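Side-chain contacts in peptidase M28 (Shewanella amazonensis SB2B, PDB 3IIB), which probably acts as a zinc-dependent metallodipeptidase with carboxypeptidase activity, holding a pair of zinc ions in its peptidase domain: residues Ile131-Ala136 and Leu208-Leu213; Ala161-Ala166 and Arg188-Val193; Gly168-Ser173 and Ile221-Gly226; Thr312-His317 and Val377-Ala382. One frame throughout, in Å; residues are numbered along the deposited sequence.

Interaction 1 of 4, residues Ile131-Ala136 and Leu208-Leu213; sequences IAFIDA and LINAML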
loop_
_atom_site.group_PDB
_atom_site.type_symbol
_atom_site.label_atom_id
_atom_site.label_comp_id
_atom_site.label_asym_id
_atom_site.label_seq_id
_atom_site.Cartn_x
_atom_site.Cartn_y
_atom_site.Cartn_z
ATOM N N ILE A 131 -7.562 -25.705 6.562
ATOM C CA ILE A 131 -6.448 -24.765 6.540
ATOM C C ILE A 131 -6.500 -23.945 7.835
ATOM O O ILE A 131 -7.547 -23.388 8.166
ATOM C CB ILE A 131 -6.546 -23.858 5.313
ATOM C CG1 ILE A 131 -6.128 -24.642 4.038
ATOM C CG2 ILE A 131 -5.660 -22.568 5.453
ATOM C CD1 ILE A 131 -6.382 -23.903 2.707
ATOM N N ALA A 132 -5.380 -23.870 8.540
ATOM C CA ALA A 132 -5.304 -23.023 9.741
ATOM C C ALA A 132 -5.200 -21.573 9.306
ATOM O O ALA A 132 -4.545 -21.293 8.319
ATOM C CB ALA A 132 -4.096 -23.413 10.628
ATOM N N PHE A 133 -5.822 -20.683 10.083
ATOM C CA PHE A 133 -5.710 -19.226 9.906
ATOM C C PHE A 133 -5.323 -18.616 11.257
ATOM O O PHE A 133 -6.115 -18.602 12.188
ATOM C CB PHE A 133 -7.035 -18.670 9.326
ATOM C CG PHE A 133 -7.182 -17.160 9.369
ATOM C CD1 PHE A 133 -6.132 -16.301 8.985
ATOM C CD2 PHE A 133 -8.373 -16.593 9.831
ATOM C CE1 PHE A 133 -6.280 -14.912 9.066
ATOM C CE2 PHE A 133 -8.536 -15.228 9.878
ATOM C CZ PHE A 133 -7.490 -14.381 9.521
ATOM N N ILE A 134 -4.086 -18.128 11.369
ATOM C CA ILE A 134 -3.661 -17.397 12.541
ATOM C C ILE A 134 -3.910 -15.921 12.284
ATOM O O ILE A 134 -3.393 -15.365 11.303
ATOM C CB ILE A 134 -2.145 -17.583 12.851
ATOM C CG1 ILE A 134 -1.798 -19.043 13.153
ATOM C CG2 ILE A 134 -1.714 -16.596 14.021
ATOM C CD1 ILE A 134 -0.275 -19.358 13.367
ATOM N N ASP A 135 -4.724 -15.299 13.146
ATOM C CA ASP A 135 -5.192 -13.944 12.933
ATOM C C ASP A 135 -4.466 -12.871 13.764
ATOM O O ASP A 135 -4.845 -11.696 13.701
ATOM C CB ASP A 135 -6.687 -13.862 13.217
ATOM C CG ASP A 135 -7.280 -12.500 12.880
ATOM O OD1 ASP A 135 -7.060 -11.980 11.760
ATOM O OD2 ASP A 135 -8.001 -11.963 13.747
ATOM N N ALA A 136 -3.425 -13.233 14.505
ATOM C CA ALA A 136 -2.824 -12.277 15.432
ATOM C C ALA A 136 -2.412 -10.967 14.749
ATOM O O ALA A 136 -1.681 -10.984 13.802
ATOM C CB ALA A 136 -1.600 -12.879 16.118
ATOM N N LEU A 208 -11.336 -9.059 6.443
ATOM C CA LEU A 208 -12.477 -9.524 5.654
ATOM C C LEU A 208 -12.917 -10.925 6.085
ATOM O O LEU A 208 -14.117 -11.207 6.224
ATOM C CB LEU A 208 -12.141 -9.512 4.163
ATOM C CG LEU A 208 -13.170 -10.090 3.191
ATOM C CD1 LEU A 208 -14.451 -9.259 3.264
ATOM C CD2 LEU A 208 -12.536 -10.074 1.757
ATOM N N ILE A 209 -11.942 -11.801 6.287
ATOM C CA ILE A 209 -12.227 -13.161 6.658
ATOM C C ILE A 209 -12.929 -13.103 8.038
ATOM O O ILE A 209 -13.920 -13.785 8.273
ATOM C CB ILE A 209 -10.976 -14.015 6.717
ATOM C CG1 ILE A 209 -10.460 -14.296 5.310
ATOM C CG2 ILE A 209 -11.278 -15.354 7.422
ATOM C CD1 ILE A 209 -9.184 -15.210 5.236
ATOM N N ASN A 210 -12.409 -12.276 8.932
ATOM C CA ASN A 210 -12.996 -12.122 10.267
ATOM C C ASN A 210 -14.468 -11.684 10.182
ATOM O O ASN A 210 -15.314 -12.223 10.894
ATOM C CB ASN A 210 -12.233 -11.100 11.111
ATOM C CG ASN A 210 -10.956 -11.660 11.757
ATOM O OD1 ASN A 210 -10.767 -12.879 11.908
ATOM N ND2 ASN A 210 -10.101 -10.739 12.216
ATOM N N ALA A 211 -14.770 -10.709 9.325
ATOM C CA ALA A 211 -16.141 -10.190 9.140
ATOM C C ALA A 211 -17.119 -11.283 8.685
ATOM O O ALA A 211 -18.289 -11.302 9.078
ATOM C CB ALA A 211 -16.113 -9.057 8.114
HETATM N N MSE A 212 -16.639 -12.197 7.843
HETATM C CA MSE A 212 -17.449 -13.347 7.448
HETATM C C MSE A 212 -17.665 -14.372 8.578
HETATM O O MSE A 212 -18.767 -14.908 8.719
HETATM C CB MSE A 212 -16.791 -14.020 6.248
HETATM C CG MSE A 212 -16.949 -13.203 4.982
HETATM SE SE MSE A 212 -16.285 -14.103 3.426
HETATM C CE MSE A 212 -15.987 -12.508 2.308
ATOM N N LEU A 213 -16.593 -14.671 9.335
ATOM C CA LEU A 213 -16.651 -15.548 10.482
ATOM C C LEU A 213 -17.570 -14.992 11.543
ATOM O O LEU A 213 -18.278 -15.748 12.199
ATOM C CB LEU A 213 -15.262 -15.791 11.067
ATOM C CG LEU A 213 -14.301 -16.581 10.159
ATOM C CD1 LEU A 213 -12.875 -16.501 10.764
ATOM C CD2 LEU A 213 -14.752 -18.029 9.945
#
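Phe133, on strand 131-134, meets Ile209 and Asn210 of helix 203-213. Its CG is anti to the backbone N (chi1 167°), which carries the ring toward the helix. Phe133 CE2 lies 3.7 Å from the CG2 methyl of Ile209, and the methyl approaches the ring obliquely. These two side chains run alongside in opposite senses. Phe133 CE2 is also 3.8 Å from Asn210 OD1, which sits at the ring edge, near its plane. Two residues on, just past the strand, Asp135 faces the same asparagine. Asn210 ND2 donates to Asp135 OD2 at 2.9 Å, and the bond is fairly straight at 164°. It runs close to the amide plane but reaches the oxygen from above the carboxylate plane. The two flat groups stand almost perpendicular, 88° apart. Arg112 binds both partners, by a salt bridge to Asp135 OD2 and a hydrogen bond to Asn210 OD1. Arg172 pairs with Asp135 OD1. Replacing Asp135 with an alanine would probably cost both arginines this carboxylate and leave the Asn210 amide freer to turn. The buried carboxylate is thus probably ionised, and bonds at both ends of the amide fix its flip.

Interaction 2 of 4, residues Ala161-Ala166 and Arg188-Val193; sequences AAEKGA and RYEEGV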
loop_
_atom_site.group_PDB
_atom_site.type_symbol
_atom_site.label_atom_id
_atom_site.label_comp_id
_atom_site.label_asym_id
_atom_site.label_seq_id
_atom_site.Cartn_x
_atom_site.Cartn_y
_atom_site.Cartn_z
ATOM N N ALA A 161 0.312 -26.167 12.642
ATOM C CA ALA A 161 -0.907 -26.488 11.925
ATOM C C ALA A 161 -0.868 -27.911 11.372
ATOM O O ALA A 161 -1.820 -28.654 11.509
ATOM C CB ALA A 161 -1.151 -25.493 10.801
ATOM N N ALA A 162 0.247 -28.300 10.758
ATOM C CA ALA A 162 0.394 -29.688 10.243
ATOM C C ALA A 162 0.252 -30.749 11.328
ATOM O O ALA A 162 -0.367 -31.795 11.089
ATOM C CB ALA A 162 1.715 -29.890 9.494
ATOM N N GLU A 163 0.764 -30.461 12.514
ATOM C CA GLU A 163 0.625 -31.340 13.678
ATOM C C GLU A 163 -0.811 -31.630 14.038
ATOM O O GLU A 163 -1.112 -32.701 14.553
ATOM C CB GLU A 163 1.387 -30.782 14.896
ATOM C CG GLU A 163 2.870 -30.847 14.689
ATOM C CD GLU A 163 3.666 -30.253 15.837
ATOM O OE1 GLU A 163 3.214 -29.252 16.455
ATOM O OE2 GLU A 163 4.757 -30.788 16.115
ATOM N N LYS A 164 -1.700 -30.694 13.709
ATOM C CA LYS A 164 -3.129 -30.836 13.998
ATOM C C LYS A 164 -3.923 -31.335 12.827
ATOM O O LYS A 164 -5.148 -31.475 12.930
ATOM C CB LYS A 164 -3.706 -29.511 14.459
ATOM C CG LYS A 164 -2.900 -28.871 15.509
ATOM C CD LYS A 164 -2.957 -29.591 16.842
ATOM C CE LYS A 164 -1.966 -28.976 17.826
ATOM N NZ LYS A 164 -1.984 -29.696 19.127
ATOM N N GLY A 165 -3.236 -31.639 11.721
ATOM C CA GLY A 165 -3.858 -32.207 10.534
ATOM C C GLY A 165 -4.080 -31.247 9.366
ATOM O O GLY A 165 -4.534 -31.673 8.312
ATOM N N ALA A 166 -3.729 -29.970 9.541
ATOM C CA ALA A 166 -3.970 -28.968 8.526
ATOM C C ALA A 166 -3.249 -29.330 7.245
ATOM O O ALA A 166 -2.170 -29.921 7.280
ATOM C CB ALA A 166 -3.541 -27.556 8.999
ATOM N N ARG A 188 10.201 -22.057 8.970
ATOM C CA ARG A 188 10.961 -23.303 9.040
ATOM C C ARG A 188 10.001 -24.465 9.210
ATOM O O ARG A 188 9.199 -24.460 10.125
ATOM C CB ARG A 188 11.919 -23.318 10.246
ATOM C CG ARG A 188 12.794 -22.109 10.437
ATOM C CD ARG A 188 14.153 -22.469 11.014
ATOM N NE ARG A 188 15.057 -22.917 9.951
ATOM C CZ ARG A 188 16.006 -22.174 9.370
ATOM N NH1 ARG A 188 16.239 -20.915 9.743
ATOM N NH2 ARG A 188 16.745 -22.706 8.400
ATOM N N TYR A 189 10.136 -25.464 8.355
ATOM C CA TYR A 189 9.517 -26.742 8.581
ATOM C C TYR A 189 10.359 -27.501 9.620
ATOM O O TYR A 189 11.475 -27.103 9.934
ATOM C CB TYR A 189 9.444 -27.527 7.275
ATOM C CG TYR A 189 8.504 -26.904 6.274
ATOM C CD1 TYR A 189 7.153 -26.744 6.568
ATOM C CD2 TYR A 189 8.965 -26.466 5.039
ATOM C CE1 TYR A 189 6.270 -26.167 5.644
ATOM C CE2 TYR A 189 8.099 -25.889 4.120
ATOM C CZ TYR A 189 6.749 -25.779 4.412
ATOM O OH TYR A 189 5.943 -25.219 3.474
ATOM N N GLU A 190 9.783 -28.553 10.172
ATOM C CA GLU A 190 10.422 -29.385 11.154
ATOM C C GLU A 190 10.493 -30.794 10.595
ATOM O O GLU A 190 9.488 -31.376 10.135
ATOM C CB GLU A 190 9.620 -29.369 12.451
ATOM C CG GLU A 190 10.248 -30.144 13.569
ATOM C CD GLU A 190 9.483 -29.997 14.871
ATOM O OE1 GLU A 190 9.236 -28.848 15.286
ATOM O OE2 GLU A 190 9.156 -31.036 15.493
ATOM N N GLU A 191 11.705 -31.330 10.608
ATOM C CA GLU A 191 11.929 -32.702 10.203
ATOM C C GLU A 191 11.049 -33.557 11.114
ATOM O O GLU A 191 11.126 -33.446 12.369
ATOM C CB GLU A 191 13.407 -33.112 10.346
ATOM C CG GLU A 191 14.446 -32.178 9.693
ATOM C CD GLU A 191 14.603 -32.389 8.201
ATOM O OE1 GLU A 191 13.586 -32.671 7.529
ATOM O OE2 GLU A 191 15.751 -32.267 7.702
ATOM N N GLY A 192 10.243 -34.403 10.496
ATOM C CA GLY A 192 9.321 -35.289 11.203
ATOM C C GLY A 192 7.871 -34.890 11.003
ATOM O O GLY A 192 6.951 -35.711 11.159
ATOM N N VAL A 193 7.649 -33.619 10.662
ATOM C CA VAL A 193 6.290 -33.116 10.432
ATOM C C VAL A 193 6.103 -32.804 8.966
ATOM O O VAL A 193 6.870 -32.006 8.394
ATOM C CB VAL A 193 5.984 -31.860 11.251
ATOM C CG1 VAL A 193 4.562 -31.359 10.948
ATOM C CG2 VAL A 193 6.137 -32.163 12.758
HETATM O O HOH W 1 7.212 -30.206 17.022
#
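Ala162 CB touches Val193 CG1 at 3.5 Å, the closest approach between residues 161-166 and 188-193. The other methyl of Val193 turns to Glu163. Val193 CG2 is 4.0 Å from Glu163 CG and 3.9 Å from Glu163 OE2. The glutamate lies across the valine nearly at right angles. Val193 CG1 is anti to the backbone N (chi1 179°), and this spreads the two methyls over the neighbouring helix residues. A glycine in place of Val193 would probably open a gap beside the Ala162 methyl and leave the aliphatic part of Glu163 without its apolar neighbour.

Next to this patch two like charges come close, with Glu163 OE2 and Glu190 OE2 4.4 Å apart. A water lies between them and donates to both, at 2.7 Å to Glu163 OE2 and 2.6 Å to Glu190 OE2. It probably eases their repulsion.

Further out, Tyr189 packs on Ala158 of the helix, and its OH bonds to Ile196 O and Ile99 N. Val193 is placed by a type II beta turn from Glu190, with Gly192 taking the positive phi. The helix ends in a Schellman motif, in which Gly165 has positive phi and Ala166 N and Gly165 N bond back to Ala161 O and Ala162 O. The contact is thus a capped helix end met by a beta turn at the protein surface.

Interaction 3 of 4, residues Gly168-Ser173 and Ile221-Gly226; sequences GIIIRS and ISLELG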
loop_
_atom_site.group_PDB
_atom_site.type_symbol
_atom_site.label_atom_id
_atom_site.label_comp_id
_atom_site.label_asym_id
_atom_site.label_seq_id
_atom_site.Cartn_x
_atom_site.Cartn_y
_atom_site.Cartn_z
ATOM N N GLY A 168 -2.777 -26.852 5.098
ATOM C CA GLY A 168 -2.187 -25.564 4.773
ATOM C C GLY A 168 -2.350 -24.564 5.894
ATOM O O GLY A 168 -3.127 -24.788 6.816
ATOM N N ILE A 169 -1.640 -23.427 5.796
ATOM C CA ILE A 169 -1.830 -22.350 6.745
ATOM C C ILE A 169 -1.822 -21.020 6.002
ATOM O O ILE A 169 -1.052 -20.810 5.048
ATOM C CB ILE A 169 -0.803 -22.366 7.857
ATOM C CG1 ILE A 169 -1.007 -21.208 8.825
ATOM C CG2 ILE A 169 0.660 -22.318 7.321
ATOM C CD1 ILE A 169 -0.163 -21.379 10.104
ATOM N N ILE A 170 -2.760 -20.150 6.393
ATOM C CA ILE A 170 -2.649 -18.736 6.072
ATOM C C ILE A 170 -2.516 -17.965 7.362
ATOM O O ILE A 170 -3.151 -18.309 8.358
ATOM C CB ILE A 170 -3.860 -18.179 5.259
ATOM C CG1 ILE A 170 -5.184 -18.590 5.874
ATOM C CG2 ILE A 170 -3.775 -18.640 3.743
ATOM C CD1 ILE A 170 -6.435 -17.718 5.392
ATOM N N ILE A 171 -1.726 -16.897 7.321
ATOM C CA ILE A 171 -1.615 -16.007 8.463
ATOM C C ILE A 171 -1.975 -14.565 8.092
ATOM O O ILE A 171 -1.763 -14.111 6.958
ATOM C CB ILE A 171 -0.200 -16.049 9.131
ATOM C CG1 ILE A 171 0.893 -15.397 8.258
ATOM C CG2 ILE A 171 0.122 -17.477 9.611
ATOM C CD1 ILE A 171 2.259 -15.266 8.995
ATOM N N ARG A 172 -2.516 -13.836 9.054
ATOM C CA ARG A 172 -2.494 -12.393 8.956
ATOM C C ARG A 172 -1.046 -11.939 8.936
ATOM O O ARG A 172 -0.260 -12.266 9.832
ATOM C CB ARG A 172 -3.191 -11.729 10.143
ATOM C CG ARG A 172 -3.132 -10.181 10.139
ATOM C CD ARG A 172 -3.759 -9.591 11.412
ATOM N NE ARG A 172 -5.206 -9.764 11.451
ATOM C CZ ARG A 172 -6.087 -8.903 10.941
ATOM N NH1 ARG A 172 -5.681 -7.751 10.356
ATOM N NH2 ARG A 172 -7.387 -9.169 11.032
ATOM N N SER A 173 -0.711 -11.178 7.898
ATOM C CA SER A 173 0.632 -10.635 7.725
ATOM C C SER A 173 1.141 -10.041 9.012
ATOM O O SER A 173 0.392 -9.348 9.740
ATOM C CB SER A 173 0.640 -9.568 6.643
ATOM O OG SER A 173 0.631 -10.157 5.339
ATOM N N ILE A 221 -11.501 -21.278 1.393
ATOM C CA ILE A 221 -10.601 -20.540 0.506
ATOM C C ILE A 221 -10.007 -21.479 -0.542
ATOM O O ILE A 221 -10.014 -22.699 -0.369
ATOM C CB ILE A 221 -9.483 -19.787 1.282
ATOM C CG1 ILE A 221 -8.452 -20.731 1.910
ATOM C CG2 ILE A 221 -10.117 -18.877 2.361
ATOM C CD1 ILE A 221 -7.225 -19.977 2.446
ATOM N N SER A 222 -9.539 -20.876 -1.625
ATOM C CA SER A 222 -8.640 -21.488 -2.594
ATOM C C SER A 222 -7.250 -20.896 -2.401
ATOM O O SER A 222 -7.132 -19.682 -2.193
ATOM C CB SER A 222 -9.101 -21.184 -4.011
ATOM O OG SER A 222 -8.200 -21.769 -4.958
ATOM N N LEU A 223 -6.202 -21.735 -2.427
ATOM C CA LEU A 223 -4.822 -21.274 -2.285
ATOM C C LEU A 223 -3.927 -21.992 -3.300
ATOM O O LEU A 223 -3.933 -23.231 -3.409
ATOM C CB LEU A 223 -4.290 -21.565 -0.883
ATOM C CG LEU A 223 -2.860 -21.135 -0.548
ATOM C CD1 LEU A 223 -2.631 -19.608 -0.589
ATOM C CD2 LEU A 223 -2.499 -21.685 0.853
ATOM N N GLU A 224 -3.170 -21.187 -4.033
ATOM C CA GLU A 224 -2.256 -21.686 -5.042
ATOM C C GLU A 224 -0.940 -21.014 -4.793
ATOM O O GLU A 224 -0.897 -19.782 -4.757
ATOM C CB GLU A 224 -2.744 -21.337 -6.444
ATOM C CG GLU A 224 -1.822 -21.869 -7.515
ATOM C CD GLU A 224 -2.341 -21.689 -8.918
ATOM O OE1 GLU A 224 -3.395 -21.035 -9.111
ATOM O OE2 GLU A 224 -1.679 -22.253 -9.820
ATOM N N LEU A 225 0.105 -21.833 -4.589
ATOM C CA LEU A 225 1.464 -21.360 -4.416
ATOM C C LEU A 225 2.396 -22.163 -5.284
ATOM O O LEU A 225 2.380 -23.400 -5.280
ATOM C CB LEU A 225 1.947 -21.454 -2.972
ATOM C CG LEU A 225 1.135 -20.709 -1.914
ATOM C CD1 LEU A 225 1.652 -21.113 -0.516
ATOM C CD2 LEU A 225 1.134 -19.162 -2.110
ATOM N N GLY A 226 3.191 -21.443 -6.057
ATOM C CA GLY A 226 4.213 -22.065 -6.869
ATOM C C GLY A 226 5.483 -21.705 -6.111
ATOM O O GLY A 226 5.628 -20.602 -5.565
#
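Ile170, on strand 168-172, buries the most surface here, against Ile221 and Leu223 of strand 220-242. Ile170 and Ile221 meet end on. Their CD1 methyls, Ile170 CD1 and Ile221 CD1, are 3.8 Å apart. Ile221 CD1 also lies 3.9 Å from Ile170 CG2, so this one methyl rests on two branches of its partner. Both isoleucines hold CG1 in the crowded position between the backbone N and the carbonyl carbon, with chi1 48° in Ile170 and 70° in Ile221. This choice points both CD1 ends into the contact. Leu223 joins more loosely, with its CD2 methyl 4.4 Å from Ile170 CG2. No hydrogen bond links the two segments, and methyl packing alone carries the contact.

The two strands belong to one mixed sheet but are not paired with each other. Strands 131-134 and 106-113 follow 168-172 in the sheet, and 106-113 in turn pairs with 220-242. Ile131 of strand 131-134 touches both Ile170 and Ile221, Leu223 also packs on Ala199 of strand 198-201, and Ile209 of helix 203-213 covers Ile170. The cluster thus lies between strands 168-172, 131-134, 198-201 and 220-242 and helix 203-213.

Interaction 4 of 4, residues Thr312-His317 and Val377-Ala382; sequences TYAKEH and VSMLPA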
loop_
_atom_site.group_PDB
_atom_site.type_symbol
_atom_site.label_atom_id
_atom_site.label_comp_id
_atom_site.label_asym_id
_atom_site.label_seq_id
_atom_site.Cartn_x
_atom_site.Cartn_y
_atom_site.Cartn_z
ATOM N N THR A 312 28.355 -17.550 9.950
ATOM C CA THR A 312 29.549 -17.939 9.225
ATOM C C THR A 312 30.739 -17.049 9.620
ATOM O O THR A 312 31.840 -17.545 9.893
ATOM C CB THR A 312 29.351 -17.909 7.727
ATOM O OG1 THR A 312 28.355 -18.859 7.362
ATOM C CG2 THR A 312 30.644 -18.246 6.987
ATOM N N TYR A 313 30.505 -15.748 9.677
ATOM C CA TYR A 313 31.545 -14.811 10.069
ATOM C C TYR A 313 32.088 -15.144 11.479
ATOM O O TYR A 313 33.284 -15.194 11.691
ATOM C CB TYR A 313 30.995 -13.384 10.052
ATOM C CG TYR A 313 32.011 -12.337 10.456
ATOM C CD1 TYR A 313 32.241 -12.036 11.786
ATOM C CD2 TYR A 313 32.698 -11.611 9.495
ATOM C CE1 TYR A 313 33.178 -11.076 12.150
ATOM C CE2 TYR A 313 33.642 -10.652 9.845
ATOM C CZ TYR A 313 33.876 -10.377 11.161
ATOM O OH TYR A 313 34.844 -9.405 11.449
ATOM N N ALA A 314 31.190 -15.352 12.434
ATOM C CA ALA A 314 31.601 -15.696 13.807
ATOM C C ALA A 314 32.513 -16.912 13.837
ATOM O O ALA A 314 33.494 -16.944 14.563
ATOM C CB ALA A 314 30.392 -15.920 14.698
ATOM N N LYS A 315 32.212 -17.918 13.037
ATOM C CA LYS A 315 33.068 -19.107 13.021
ATOM C C LYS A 315 34.361 -18.870 12.260
ATOM O O LYS A 315 35.457 -19.224 12.750
ATOM C CB LYS A 315 32.310 -20.309 12.451
ATOM C CG LYS A 315 31.264 -20.824 13.403
ATOM N N GLU A 316 34.276 -18.270 11.085
ATOM C CA GLU A 316 35.448 -17.988 10.241
ATOM C C GLU A 316 36.461 -17.095 10.950
ATOM O O GLU A 316 37.675 -17.277 10.804
ATOM C CB GLU A 316 35.005 -17.348 8.930
ATOM C CG GLU A 316 36.119 -16.736 8.068
ATOM C CD GLU A 316 37.059 -17.761 7.475
ATOM O OE1 GLU A 316 36.678 -18.962 7.339
ATOM O OE2 GLU A 316 38.194 -17.353 7.156
ATOM N N HIS A 317 35.968 -16.154 11.748
ATOM C CA HIS A 317 36.830 -15.172 12.426
ATOM C C HIS A 317 37.062 -15.528 13.891
ATOM O O HIS A 317 37.509 -14.703 14.685
ATOM C CB HIS A 317 36.230 -13.752 12.257
ATOM C CG HIS A 317 36.263 -13.258 10.842
ATOM N ND1 HIS A 317 37.203 -12.352 10.387
ATOM C CD2 HIS A 317 35.467 -13.536 9.780
ATOM C CE1 HIS A 317 36.996 -12.118 9.103
ATOM N NE2 HIS A 317 35.950 -12.827 8.710
ATOM N N VAL A 377 25.171 -9.698 14.578
ATOM C CA VAL A 377 26.191 -9.683 15.628
ATOM C C VAL A 377 25.684 -10.238 16.962
ATOM O O VAL A 377 26.404 -10.233 17.971
ATOM C CB VAL A 377 26.784 -8.253 15.824
ATOM C CG1 VAL A 377 27.354 -7.772 14.513
ATOM C CG2 VAL A 377 25.729 -7.285 16.381
ATOM N N SER A 378 24.457 -10.761 16.952
ATOM C CA SER A 378 23.784 -11.136 18.195
ATOM C C SER A 378 24.402 -12.392 18.805
ATOM O O SER A 378 24.147 -12.676 19.973
ATOM C CB SER A 378 22.283 -11.342 17.976
ATOM O OG SER A 378 22.019 -12.433 17.100
HETATM N N MSE A 379 25.220 -13.128 18.025
HETATM C CA MSE A 379 25.863 -14.348 18.535
HETATM C C MSE A 379 27.224 -14.051 19.145
HETATM O O MSE A 379 27.885 -14.909 19.733
HETATM C CB MSE A 379 25.938 -15.436 17.444
HETATM C CG MSE A 379 26.990 -15.238 16.405
HETATM SE SE MSE A 379 26.656 -13.741 15.260
HETATM C CE MSE A 379 25.014 -14.329 14.459
ATOM N N LEU A 380 27.665 -12.809 19.022
ATOM C CA LEU A 380 29.018 -12.483 19.359
ATOM C C LEU A 380 29.275 -12.268 20.862
ATOM O O LEU A 380 30.335 -12.639 21.347
ATOM C CB LEU A 380 29.535 -11.291 18.509
ATOM C CG LEU A 380 29.495 -11.439 16.978
ATOM C CD1 LEU A 380 30.104 -10.184 16.347
ATOM C CD2 LEU A 380 30.229 -12.719 16.516
ATOM N N PRO A 381 28.299 -11.710 21.608
ATOM C CA PRO A 381 28.536 -11.625 23.067
ATOM C C PRO A 381 28.796 -12.933 23.764
ATOM O O PRO A 381 29.618 -12.971 24.664
ATOM C CB PRO A 381 27.271 -10.950 23.600
ATOM C CG PRO A 381 26.841 -10.040 22.430
ATOM C CD PRO A 381 27.136 -10.932 21.204
ATOM N N ALA A 382 28.122 -14.014 23.336
ATOM C CA ALA A 382 28.359 -15.306 23.916
ATOM C C ALA A 382 29.790 -15.780 23.630
ATOM O O ALA A 382 30.283 -16.651 24.328
ATOM C CB ALA A 382 27.314 -16.334 23.378
#
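Ala314 of helix 308-316 sets its single methyl against two side chains of the loop 377-382. Ala314 CB is 3.7 Å from Leu380 CD2 and 3.9 Å from CG of Met379, which is a selenomethionine in this structure. The small methyl lets the loop come close, and the CA atoms of Ala314 and Leu380 are 6.9 Å apart.

The two loop side chains differ in shape. Met379 has CG between the backbone N and the carbonyl carbon (chi1 76°), and the chain bends again at chi2 and chi3. It therefore meets the helix with CG, and not with its far methyl. Leu380 has CG anti to the carbonyl carbon. Its chi2 of -178° sends CD1 on anti to CA and leaves the side branch CD2 to touch Ala314 CB. A type I beta turn from Val377 to Leu380, closed by Leu380 N to Val377 O at 3.1 Å, presents both residues side by side.

On the helix, Tyr313 and His317 lie ring over ring near their rims. His317 CD2 is 3.3 Å above the Tyr313 plane. Bonds from Tyr313 OH to His324 and Arg296, and from His317 to Glu66 and Glu320, help hold both rings in place.

Leu380 also rests on Ala327 of strand 324-329. The contact is apolar helix-on-loop packing in the M28 zinc-peptidase domain, with the Met379 side chain about 13 Å from a bound zinc ion.

In the fold
Interactions 1, 3 and 4 are buried, and interaction 2 lies at the surface. Interactions 1 and 3 use neighbouring strands of one sheet, 131-134 and 168-172, and touch through backbone bonds such as Ala132 O to Ile170 N. Interaction 2 is joined to both by Ala161, which packs on Ala132 and Ile169. These three form one region, while interaction 4 lies apart, on the opposite side of the chain's centre from interaction 1, with centres about 40 Å apart. The chemistry follows the place. Interactions 3 and 4 are purely apolar, interaction 1 adds a buried carboxylate held by arginines, and interaction 2 sets two glutamates around a water.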